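Local structure of lyase/mutase (Burkholderia cenocepacia, 4LSB) at residues Ala43-Met48 / Arg280-Pro285; Ser93-Asn98 / Ser123-Thr128; Leu161-Glu166 / Asp191-Pro196. The protein is a magnesium-binding TIM-barrel protein of the lyase/mutase kind, whose precise function is not established. All blocks are in the same frame, centred on the assembly; numbering follows the deposited sequence.

Contact 1 of 3, residues Ala43-Met48 / Arg280-Pro285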
loop_
_atom_site.group_PDB
_atom_site.type_symbol
_atom_site.label_atom_id
_atom_site.label_comp_id
_atom_site.label_asym_id
_atom_site.label_seq_id
_atom_site.Cartn_x
_atom_site.Cartn_y
_atom_site.Cartn_z
ATOM N N ALA B 43 -3.609 2.356 -8.093
ATOM C CA ALA B 43 -3.827 2.341 -9.495
ATOM C C ALA B 43 -5.225 2.780 -9.825
ATOM O O ALA B 43 -5.416 3.656 -10.673
ATOM C CB ALA B 43 -3.525 0.996 -10.080
ATOM N N ARG B 44 -6.215 2.198 -9.134
ATOM C CA ARG B 44 -7.599 2.621 -9.238
ATOM C C ARG B 44 -7.820 4.121 -9.011
ATOM O O ARG B 44 -8.487 4.787 -9.859
ATOM C CB ARG B 44 -8.506 1.819 -8.281
ATOM C CG ARG B 44 -8.708 0.383 -8.724
ATOM C CD ARG B 44 -9.945 -0.243 -8.115
ATOM N NE ARG B 44 -11.155 0.262 -8.761
ATOM C CZ ARG B 44 -12.395 -0.020 -8.374
ATOM N NH1 ARG B 44 -12.627 -0.876 -7.412
ATOM N NH2 ARG B 44 -13.412 0.504 -9.034
ATOM N N LEU B 45 -7.215 4.637 -7.937
ATOM C CA LEU B 45 -7.419 6.023 -7.555
ATOM C C LEU B 45 -6.810 6.961 -8.576
ATOM O O LEU B 45 -7.379 7.987 -8.905
ATOM C CB LEU B 45 -6.826 6.305 -6.201
ATOM C CG LEU B 45 -7.585 5.573 -5.058
ATOM C CD1 LEU B 45 -6.780 5.677 -3.780
ATOM C CD2 LEU B 45 -9.005 6.148 -4.874
ATOM N N LEU B 46 -5.646 6.616 -9.112
ATOM C CA LEU B 46 -5.091 7.452 -10.186
ATOM C C LEU B 46 -5.938 7.470 -11.460
ATOM O O LEU B 46 -6.033 8.502 -12.131
ATOM C CB LEU B 46 -3.627 7.064 -10.494
ATOM C CG LEU B 46 -2.631 7.236 -9.313
ATOM C CD1 LEU B 46 -1.346 6.510 -9.604
ATOM C CD2 LEU B 46 -2.345 8.724 -8.961
ATOM N N ALA B 47 -6.564 6.360 -11.825
ATOM C CA ALA B 47 -7.453 6.385 -12.978
ATOM C C ALA B 47 -8.666 7.280 -12.700
ATOM O O ALA B 47 -9.082 8.087 -13.519
ATOM C CB ALA B 47 -7.916 4.998 -13.337
ATOM N N MET B 48 -9.223 7.104 -11.525
ATOM C CA MET B 48 -10.364 7.897 -11.111
ATOM C C MET B 48 -10.002 9.375 -11.065
ATOM O O MET B 48 -10.864 10.200 -11.349
ATOM C CB MET B 48 -10.888 7.446 -9.755
ATOM C CG MET B 48 -11.540 6.078 -9.737
ATOM S SD MET B 48 -11.796 5.589 -8.015
ATOM C CE MET B 48 -12.522 3.969 -8.310
ATOM N N ARG B 280 -17.402 3.683 -1.341
ATOM C CA ARG B 280 -18.279 3.995 -2.478
ATOM C C ARG B 280 -17.498 3.914 -3.780
ATOM O O ARG B 280 -17.897 3.218 -4.708
ATOM C CB ARG B 280 -18.929 5.398 -2.325
ATOM C CG ARG B 280 -19.841 5.796 -3.511
ATOM C CD ARG B 280 -20.527 7.161 -3.342
ATOM N NE ARG B 280 -19.578 8.281 -3.333
ATOM C CZ ARG B 280 -19.165 8.983 -2.257
ATOM N NH1 ARG B 280 -19.612 8.742 -1.012
ATOM N NH2 ARG B 280 -18.283 9.972 -2.438
ATOM N N TRP B 281 -16.378 4.618 -3.853
ATOM C CA TRP B 281 -15.563 4.576 -5.067
ATOM C C TRP B 281 -15.145 3.134 -5.471
ATOM O O TRP B 281 -15.294 2.751 -6.609
ATOM C CB TRP B 281 -14.310 5.398 -4.955
ATOM C CG TRP B 281 -14.458 6.777 -4.539
ATOM C CD1 TRP B 281 -15.490 7.617 -4.805
ATOM C CD2 TRP B 281 -13.509 7.522 -3.810
ATOM N NE1 TRP B 281 -15.250 8.847 -4.245
ATOM C CE2 TRP B 281 -14.036 8.807 -3.620
ATOM C CE3 TRP B 281 -12.260 7.220 -3.259
ATOM C CZ2 TRP B 281 -13.360 9.789 -2.936
ATOM C CZ3 TRP B 281 -11.600 8.197 -2.565
ATOM C CH2 TRP B 281 -12.135 9.466 -2.411
ATOM N N PHE B 282 -14.635 2.334 -4.526
ATOM C CA PHE B 282 -14.167 1.003 -4.881
ATOM C C PHE B 282 -15.275 -0.001 -5.126
ATOM O O PHE B 282 -15.012 -1.041 -5.724
ATOM C CB PHE B 282 -13.162 0.469 -3.833
ATOM C CG PHE B 282 -11.788 1.129 -3.893
ATOM C CD1 PHE B 282 -11.465 2.077 -4.873
ATOM C CD2 PHE B 282 -10.808 0.782 -3.010
ATOM C CE1 PHE B 282 -10.194 2.653 -4.933
ATOM C CE2 PHE B 282 -9.534 1.356 -3.077
ATOM C CZ PHE B 282 -9.232 2.289 -4.024
ATOM N N ALA B 283 -16.500 0.297 -4.662
ATOM C CA ALA B 283 -17.679 -0.472 -5.032
ATOM C C ALA B 283 -18.038 -0.366 -6.524
ATOM O O ALA B 283 -18.641 -1.270 -7.096
ATOM C CB ALA B 283 -18.882 -0.046 -4.166
ATOM N N ALA B 284 -17.630 0.700 -7.190
ATOM C CA ALA B 284 -17.927 0.840 -8.615
ATOM C C ALA B 284 -17.194 -0.216 -9.446
ATOM O O ALA B 284 -16.125 -0.663 -9.091
ATOM C CB ALA B 284 -17.559 2.228 -9.081
ATOM N N PRO B 285 -17.785 -0.633 -10.569
ATOM C CA PRO B 285 -17.167 -1.683 -11.360
ATOM C C PRO B 285 -16.113 -1.166 -12.329
ATOM O O PRO B 285 -15.576 -1.955 -13.084
ATOM C CB PRO B 285 -18.363 -2.272 -12.119
ATOM C CG PRO B 285 -19.235 -1.086 -12.353
ATOM C CD PRO B 285 -19.075 -0.202 -11.134
#
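Leu45 and Phe282 meet in the tightly packed, buried part of this contact. The methyl CD2 of Leu45 lies 3.7 Å from Phe282 CE1. The same methyl also reaches the six-membered ring of Trp281, with CD2 3.8 Å from Trp281 CE3. Met48 joins them from one turn further along the helix. Its chain runs extended beyond CG, with chi3 at -179°. This carries the methyl CE to 3.5 Å from Trp281 O and, less closely, to the edge of the Phe282 ring. Met48 SD lies obliquely to the five-membered ring of Trp281, 5.2 Å from its centroid, in a Met-aromatic contact. In the fold, helix 40-48 follows the first strand of the TIM barrel, and helix 275-283 belongs to the C-terminal part of the chain. Phe253 of the second subunit packs on Leu45, and Leu254 of that subunit packs on Trp281. The contact thins out toward Ala284 and the exposed Pro285, and Arg44 reaches to that rim. Its chain bends at chi3 (75°) and brings the guanidinium to two backbone carbonyls. NH1 donates to Phe282 O at 2.9 Å. NH2 donates to Ala284 O at 3.0 Å, from above the carbonyl plane. Phe282 CD1 lies over one face of the guanidinium, offset toward its rim. NE donates a hydrogen bond to Asn287 OD1, and Gly66 O of the second subunit accepts another from NH1.

Contact 2 of 3, residues Ser93-Asn98 / Ser123-Thr128. With MG (magnesium ion), chain E.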
loop_
_atom_site.group_PDB
_atom_site.type_symbol
_atom_site.label_atom_id
_atom_site.label_comp_id
_atom_site.label_asym_id
_atom_site.label_seq_id
_atom_site.Cartn_x
_atom_site.Cartn_y
_atom_site.Cartn_z
ATOM N N SER B 93 3.159 1.417 -18.304
ATOM C CA SER B 93 4.565 1.339 -18.606
ATOM C C SER B 93 5.260 0.740 -17.426
ATOM O O SER B 93 5.196 1.274 -16.314
ATOM C CB SER B 93 5.168 2.724 -18.846
ATOM O OG SER B 93 6.424 2.564 -19.493
ATOM N N ALA B 94 5.978 -0.343 -17.673
ATOM C CA ALA B 94 6.623 -1.090 -16.624
ATOM C C ALA B 94 8.065 -0.727 -16.419
ATOM O O ALA B 94 8.856 -0.717 -17.332
ATOM C CB ALA B 94 6.541 -2.565 -16.967
ATOM N N ASP B 95 8.420 -0.503 -15.177
ATOM C CA ASP B 95 9.799 -0.376 -14.770
ATOM C C ASP B 95 10.385 -1.797 -14.753
ATOM O O ASP B 95 9.945 -2.608 -13.958
ATOM C CB ASP B 95 9.802 0.234 -13.391
ATOM C CG ASP B 95 11.170 0.378 -12.799
ATOM O OD1 ASP B 95 12.198 0.003 -13.432
ATOM O OD2 ASP B 95 11.169 0.945 -11.691
ATOM N N LEU B 96 11.327 -2.068 -15.663
ATOM C CA LEU B 96 11.908 -3.419 -15.857
ATOM C C LEU B 96 13.376 -3.401 -15.522
ATOM O O LEU B 96 14.174 -4.190 -16.056
ATOM C CB LEU B 96 11.709 -3.863 -17.286
ATOM C CG LEU B 96 10.259 -3.931 -17.661
ATOM C CD1 LEU B 96 10.128 -4.140 -19.160
ATOM C CD2 LEU B 96 9.535 -4.976 -16.823
ATOM N N GLU B 97 13.721 -2.484 -14.625
ATOM C CA GLU B 97 15.077 -2.383 -14.064
ATOM C C GLU B 97 16.081 -2.428 -15.226
ATOM O O GLU B 97 15.894 -1.750 -16.240
ATOM C CB GLU B 97 15.316 -3.561 -13.097
ATOM C CG GLU B 97 14.203 -3.786 -12.083
ATOM C CD GLU B 97 14.447 -3.016 -10.807
ATOM O OE1 GLU B 97 14.679 -3.653 -9.750
ATOM O OE2 GLU B 97 14.424 -1.785 -10.893
ATOM N N ASN B 98 17.112 -3.271 -15.106
ATOM C CA ASN B 98 18.107 -3.451 -16.186
ATOM C C ASN B 98 17.753 -4.626 -17.126
ATOM O O ASN B 98 18.627 -5.145 -17.838
ATOM C CB ASN B 98 19.487 -3.644 -15.550
ATOM C CG ASN B 98 19.626 -4.998 -14.881
ATOM O OD1 ASN B 98 18.643 -5.552 -14.340
ATOM N ND2 ASN B 98 20.818 -5.561 -14.941
ATOM N N SER B 123 10.724 0.314 -19.357
ATOM C CA SER B 123 12.059 0.883 -19.276
ATOM C C SER B 123 13.156 -0.153 -19.048
ATOM O O SER B 123 13.019 -1.047 -18.204
ATOM C CB SER B 123 12.167 1.919 -18.132
ATOM O OG SER B 123 11.902 1.403 -16.817
ATOM N N ILE B 124 14.254 0.026 -19.750
ATOM C CA ILE B 124 15.464 -0.777 -19.561
ATOM C C ILE B 124 16.586 0.175 -19.250
ATOM O O ILE B 124 16.915 1.043 -20.053
ATOM C CB ILE B 124 15.825 -1.622 -20.800
ATOM C CG1 ILE B 124 14.734 -2.645 -21.110
ATOM C CG2 ILE B 124 17.122 -2.389 -20.594
ATOM C CD1 ILE B 124 14.478 -3.724 -20.045
ATOM N N GLU B 125 17.185 -0.016 -18.086
ATOM C CA GLU B 125 18.260 0.854 -17.667
ATOM C C GLU B 125 19.637 0.257 -17.855
ATOM O O GLU B 125 19.787 -0.972 -17.995
ATOM C CB GLU B 125 18.054 1.299 -16.229
ATOM C CG GLU B 125 18.134 0.204 -15.210
ATOM C CD GLU B 125 17.412 0.534 -13.903
ATOM O OE1 GLU B 125 16.283 1.095 -13.871
ATOM O OE2 GLU B 125 17.989 0.157 -12.878
ATOM N N ASP B 126 20.647 1.119 -17.852
ATOM C CA ASP B 126 22.068 0.682 -18.040
ATOM C C ASP B 126 22.896 0.592 -16.747
ATOM O O ASP B 126 24.098 0.775 -16.760
ATOM C CB ASP B 126 22.751 1.581 -19.089
ATOM C CG ASP B 126 22.737 3.079 -18.700
ATOM O OD1 ASP B 126 22.363 3.332 -17.560
ATOM O OD2 ASP B 126 23.108 3.939 -19.514
ATOM N N ALA B 127 22.239 0.345 -15.627
ATOM C CA ALA B 127 22.908 0.108 -14.368
ATOM C C ALA B 127 23.111 -1.385 -14.231
ATOM O O ALA B 127 22.176 -2.166 -14.365
ATOM C CB ALA B 127 22.108 0.632 -13.188
ATOM N N THR B 128 24.349 -1.751 -13.915
ATOM C CA THR B 128 24.779 -3.146 -13.891
ATOM C C THR B 128 24.412 -3.758 -12.550
ATOM O O THR B 128 24.244 -4.981 -12.438
ATOM C CB THR B 128 26.295 -3.210 -14.005
ATOM O OG1 THR B 128 26.850 -2.471 -12.924
ATOM C CG2 THR B 128 26.780 -2.569 -15.293
HETATM MG MG MG E . 14.750 -0.041 -9.803
HETATM O O HOH W 1 14.244 1.023 -11.919
HETATM O O HOH W 2 14.235 0.521 -16.128
HETATM O O HOH W 3 16.832 -0.036 -10.461
HETATM O O HOH W 4 14.746 1.804 -8.956
#
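Glu125 N donates to Glu97 O at 2.8 Å, one of three backbone hydrogen bonds between the segments. Ser123 N donates to Ala94 O, and Leu96 N to Ser123 O; these flank the parallel bridge of Asp95 with Ser123. This is a beta-alpha-beta unit of the TIM barrel, with helix 104-116 between the strands.

Apolar contact is small: Leu96 CB lies 3.9 Å from Ile124 CD1, and both side chains pack on helix 104-116.

Glu97 binds the magnesium ion directly, through OE2 at 2.1 Å, with Ser58 and three waters also in its shell. Asp95 and Glu125 reach it through water. An Asx turn, Glu97 N to Asp95 OD1, ties the metal ligand to Asp95, whose OD2 is bonded to Ser58. One metal-bound water donates to Asp95 OD1 and Glu125 OE1, and a second to Glu125 OE2. Glu125 CG sits between its backbone N and carbonyl carbon (chi1 66°), and the extended chain beyond runs past the Glu97 carbonyl to these waters. Another water lies 2.6 Å from Ser123 OG, with Glu97 O and Glu125 OE1 in reach.

Asp95 OD1 and Glu125 OE1 are 4.3 Å apart, bridged by their shared water. The geometry is consistent with both carboxylates positioning the metal's waters from the second shell.

Contact 3 of 3, residues Leu161-Glu166 / Asp191-Pro196; sequences LTARCE and DVLYAP
Arg164 lies alongside Tyr194, its CG 3.4 Å from CD2 of the ring, and the guanidinium plane is turned 50° from the ring plane. On the same face of the sheet, Thr162 CG2 meets the edge of the Tyr194 ring. Pro196 CD lies over one face of that ring, offset toward the rim.

Backbone hydrogen bonds pair the segments in parallel. Ala163 N donates to Val192 O, Tyr194 N to Ala163 O, and Cys165 N to Tyr194 O, each at 3.0 Å. At the start of the pairing, Leu161 O accepts from both Asp191 N and Val192 N. Asp191 OD2 answers with its anti lone pair, accepting a hydrogen bond from Leu161 N at 2.8 Å; the same oxygen forms a salt bridge to Arg153. A water joins Cys165 O to Pro196 O at the far end.

The strands are neighbours in the TIM barrel, linked by helix 175-187 in a beta-alpha-beta crossover. Ala163 and Leu193 share the other face, CB to CD1 4.0 Å, and Ala163 packs on Tyr185 of the helix.

A second salt bridge lies within 161-166. Bent at chi3 (59°), Arg164 grips Glu166 side-on: NE donates to OE2 at 2.7 Å in the guanidinium plane, and NH2 donates to OE1. Pro196 CG packs against this ion pair, 3.3 Å from Glu166 OE2.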
loop_
_atom_site.group_PDB
_atom_site.type_symbol
_atom_site.label_atom_id
_atom_site.label_comp_id
_atom_site.label_asym_id
_atom_site.label_seq_id
_atom_site.Cartn_x
_atom_site.Cartn_y
_atom_site.Cartn_z
ATOM N N LEU B 161 9.103 1.698 -25.763
ATOM C CA LEU B 161 10.330 1.404 -25.046
ATOM C C LEU B 161 11.035 2.664 -24.546
ATOM O O LEU B 161 11.418 3.520 -25.323
ATOM C CB LEU B 161 11.328 0.553 -25.833
ATOM C CG LEU B 161 12.632 0.226 -25.077
ATOM C CD1 LEU B 161 12.465 -0.818 -23.995
ATOM C CD2 LEU B 161 13.737 -0.243 -26.024
ATOM N N THR B 162 11.197 2.730 -23.226
ATOM C CA THR B 162 11.984 3.795 -22.598
ATOM C C THR B 162 13.384 3.247 -22.301
ATOM O O THR B 162 13.526 2.251 -21.604
ATOM C CB THR B 162 11.316 4.313 -21.316
ATOM O OG1 THR B 162 10.018 4.815 -21.590
ATOM C CG2 THR B 162 12.133 5.438 -20.706
ATOM N N ALA B 163 14.417 3.905 -22.838
ATOM C CA ALA B 163 15.776 3.568 -22.550
ATOM C C ALA B 163 16.285 4.548 -21.488
ATOM O O ALA B 163 16.139 5.774 -21.646
ATOM C CB ALA B 163 16.627 3.674 -23.814
ATOM N N ARG B 164 16.760 3.986 -20.378
ATOM C CA ARG B 164 17.313 4.752 -19.249
ATOM C C ARG B 164 18.841 4.763 -19.192
ATOM O O ARG B 164 19.528 3.739 -19.348
ATOM C CB ARG B 164 16.772 4.205 -17.922
ATOM C CG ARG B 164 15.378 4.715 -17.572
ATOM C CD ARG B 164 14.746 4.098 -16.340
ATOM N NE ARG B 164 15.546 4.319 -15.144
ATOM C CZ ARG B 164 15.099 4.180 -13.913
ATOM N NH1 ARG B 164 13.843 3.860 -13.660
ATOM N NH2 ARG B 164 15.923 4.376 -12.916
ATOM N N CYS B 165 19.373 5.941 -18.943
ATOM C CA CYS B 165 20.793 6.111 -18.632
ATOM C C CYS B 165 20.917 6.547 -17.172
ATOM O O CYS B 165 20.371 7.595 -16.755
ATOM C CB CYS B 165 21.476 7.103 -19.559
ATOM S SG CYS B 165 23.169 7.423 -19.011
ATOM N N GLU B 166 21.621 5.733 -16.392
ATOM C CA GLU B 166 21.590 5.870 -14.955
ATOM C C GLU B 166 22.781 6.640 -14.378
ATOM O O GLU B 166 22.957 6.675 -13.172
ATOM C CB GLU B 166 21.492 4.492 -14.311
ATOM C CG GLU B 166 20.308 3.700 -14.777
ATOM C CD GLU B 166 18.983 4.311 -14.355
ATOM O OE1 GLU B 166 18.698 4.307 -13.138
ATOM O OE2 GLU B 166 18.216 4.784 -15.225
ATOM N N ASP B 191 12.009 4.445 -27.927
ATOM C CA ASP B 191 10.953 5.411 -28.247
ATOM C C ASP B 191 10.971 6.613 -27.344
ATOM O O ASP B 191 10.566 7.694 -27.733
ATOM C CB ASP B 191 9.606 4.716 -28.101
ATOM C CG ASP B 191 9.504 3.497 -28.984
ATOM O OD1 ASP B 191 9.409 3.684 -30.215
ATOM O OD2 ASP B 191 9.523 2.363 -28.468
ATOM N N VAL B 192 11.432 6.419 -26.110
ATOM C CA VAL B 192 11.422 7.469 -25.095
ATOM C C VAL B 192 12.739 7.374 -24.377
ATOM O O VAL B 192 13.270 6.272 -24.210
ATOM C CB VAL B 192 10.281 7.306 -24.084
ATOM C CG1 VAL B 192 10.311 8.443 -23.067
ATOM C CG2 VAL B 192 8.939 7.224 -24.778
ATOM N N LEU B 193 13.341 8.518 -24.081
ATOM C CA LEU B 193 14.669 8.534 -23.464
ATOM C C LEU B 193 14.575 9.160 -22.059
ATOM O O LEU B 193 13.858 10.097 -21.837
ATOM C CB LEU B 193 15.692 9.327 -24.302
ATOM C CG LEU B 193 16.107 8.737 -25.647
ATOM C CD1 LEU B 193 16.605 7.297 -25.525
ATOM C CD2 LEU B 193 14.941 8.861 -26.613
ATOM N N TYR B 194 15.334 8.634 -21.117
ATOM C CA TYR B 194 15.166 9.053 -19.713
ATOM C C TYR B 194 16.505 8.949 -18.955
ATOM O O TYR B 194 17.087 7.867 -18.896
ATOM C CB TYR B 194 14.091 8.185 -19.082
ATOM C CG TYR B 194 13.805 8.230 -17.554
ATOM C CD1 TYR B 194 14.133 9.302 -16.736
ATOM C CD2 TYR B 194 13.109 7.187 -16.976
ATOM C CE1 TYR B 194 13.826 9.292 -15.376
ATOM C CE2 TYR B 194 12.809 7.172 -15.641
ATOM C CZ TYR B 194 13.172 8.232 -14.846
ATOM O OH TYR B 194 12.816 8.148 -13.513
ATOM N N ALA B 195 16.954 10.083 -18.397
ATOM C CA ALA B 195 18.144 10.125 -17.505
ATOM C C ALA B 195 17.765 10.573 -16.082
ATOM O O ALA B 195 17.725 11.751 -15.813
ATOM C CB ALA B 195 19.171 11.072 -18.078
ATOM N N PRO B 196 17.475 9.635 -15.181
ATOM C CA PRO B 196 17.052 10.056 -13.861
ATOM C C PRO B 196 18.198 10.752 -13.124
ATOM O O PRO B 196 19.367 10.415 -13.325
ATOM C CB PRO B 196 16.622 8.760 -13.186
ATOM C CG PRO B 196 17.273 7.683 -13.966
ATOM C CD PRO B 196 17.455 8.170 -15.328
HETATM O O HOH W 5 21.185 9.639 -15.197
#

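Overall arrangement
Contacts 2 and 3 lie in the buried barrel, their centres about 8 Å apart. Each pairs two parallel strands, and strands 121-125 and 160-164 are themselves neighbours. Ile124 O accepts from Arg164 N, so the two contacts form a continuous part of one sheet. Beyond the strands, Asp126 OD1 accepts from Glu166 N. Contact 2 holds the metal ligand Glu97 and is rich in carboxylates and waters. In contact 3 the side chain of Arg164 comes within about 6 Å of the magnesium ion. Contact 1 is only partly buried and lies about 29 Å from contact 2, centre to centre. Beside the second subunit, it joins helix 40-48 to helix 275-283 and the turn after it, by side-chain packing and Arg44-to-carbonyl bonds.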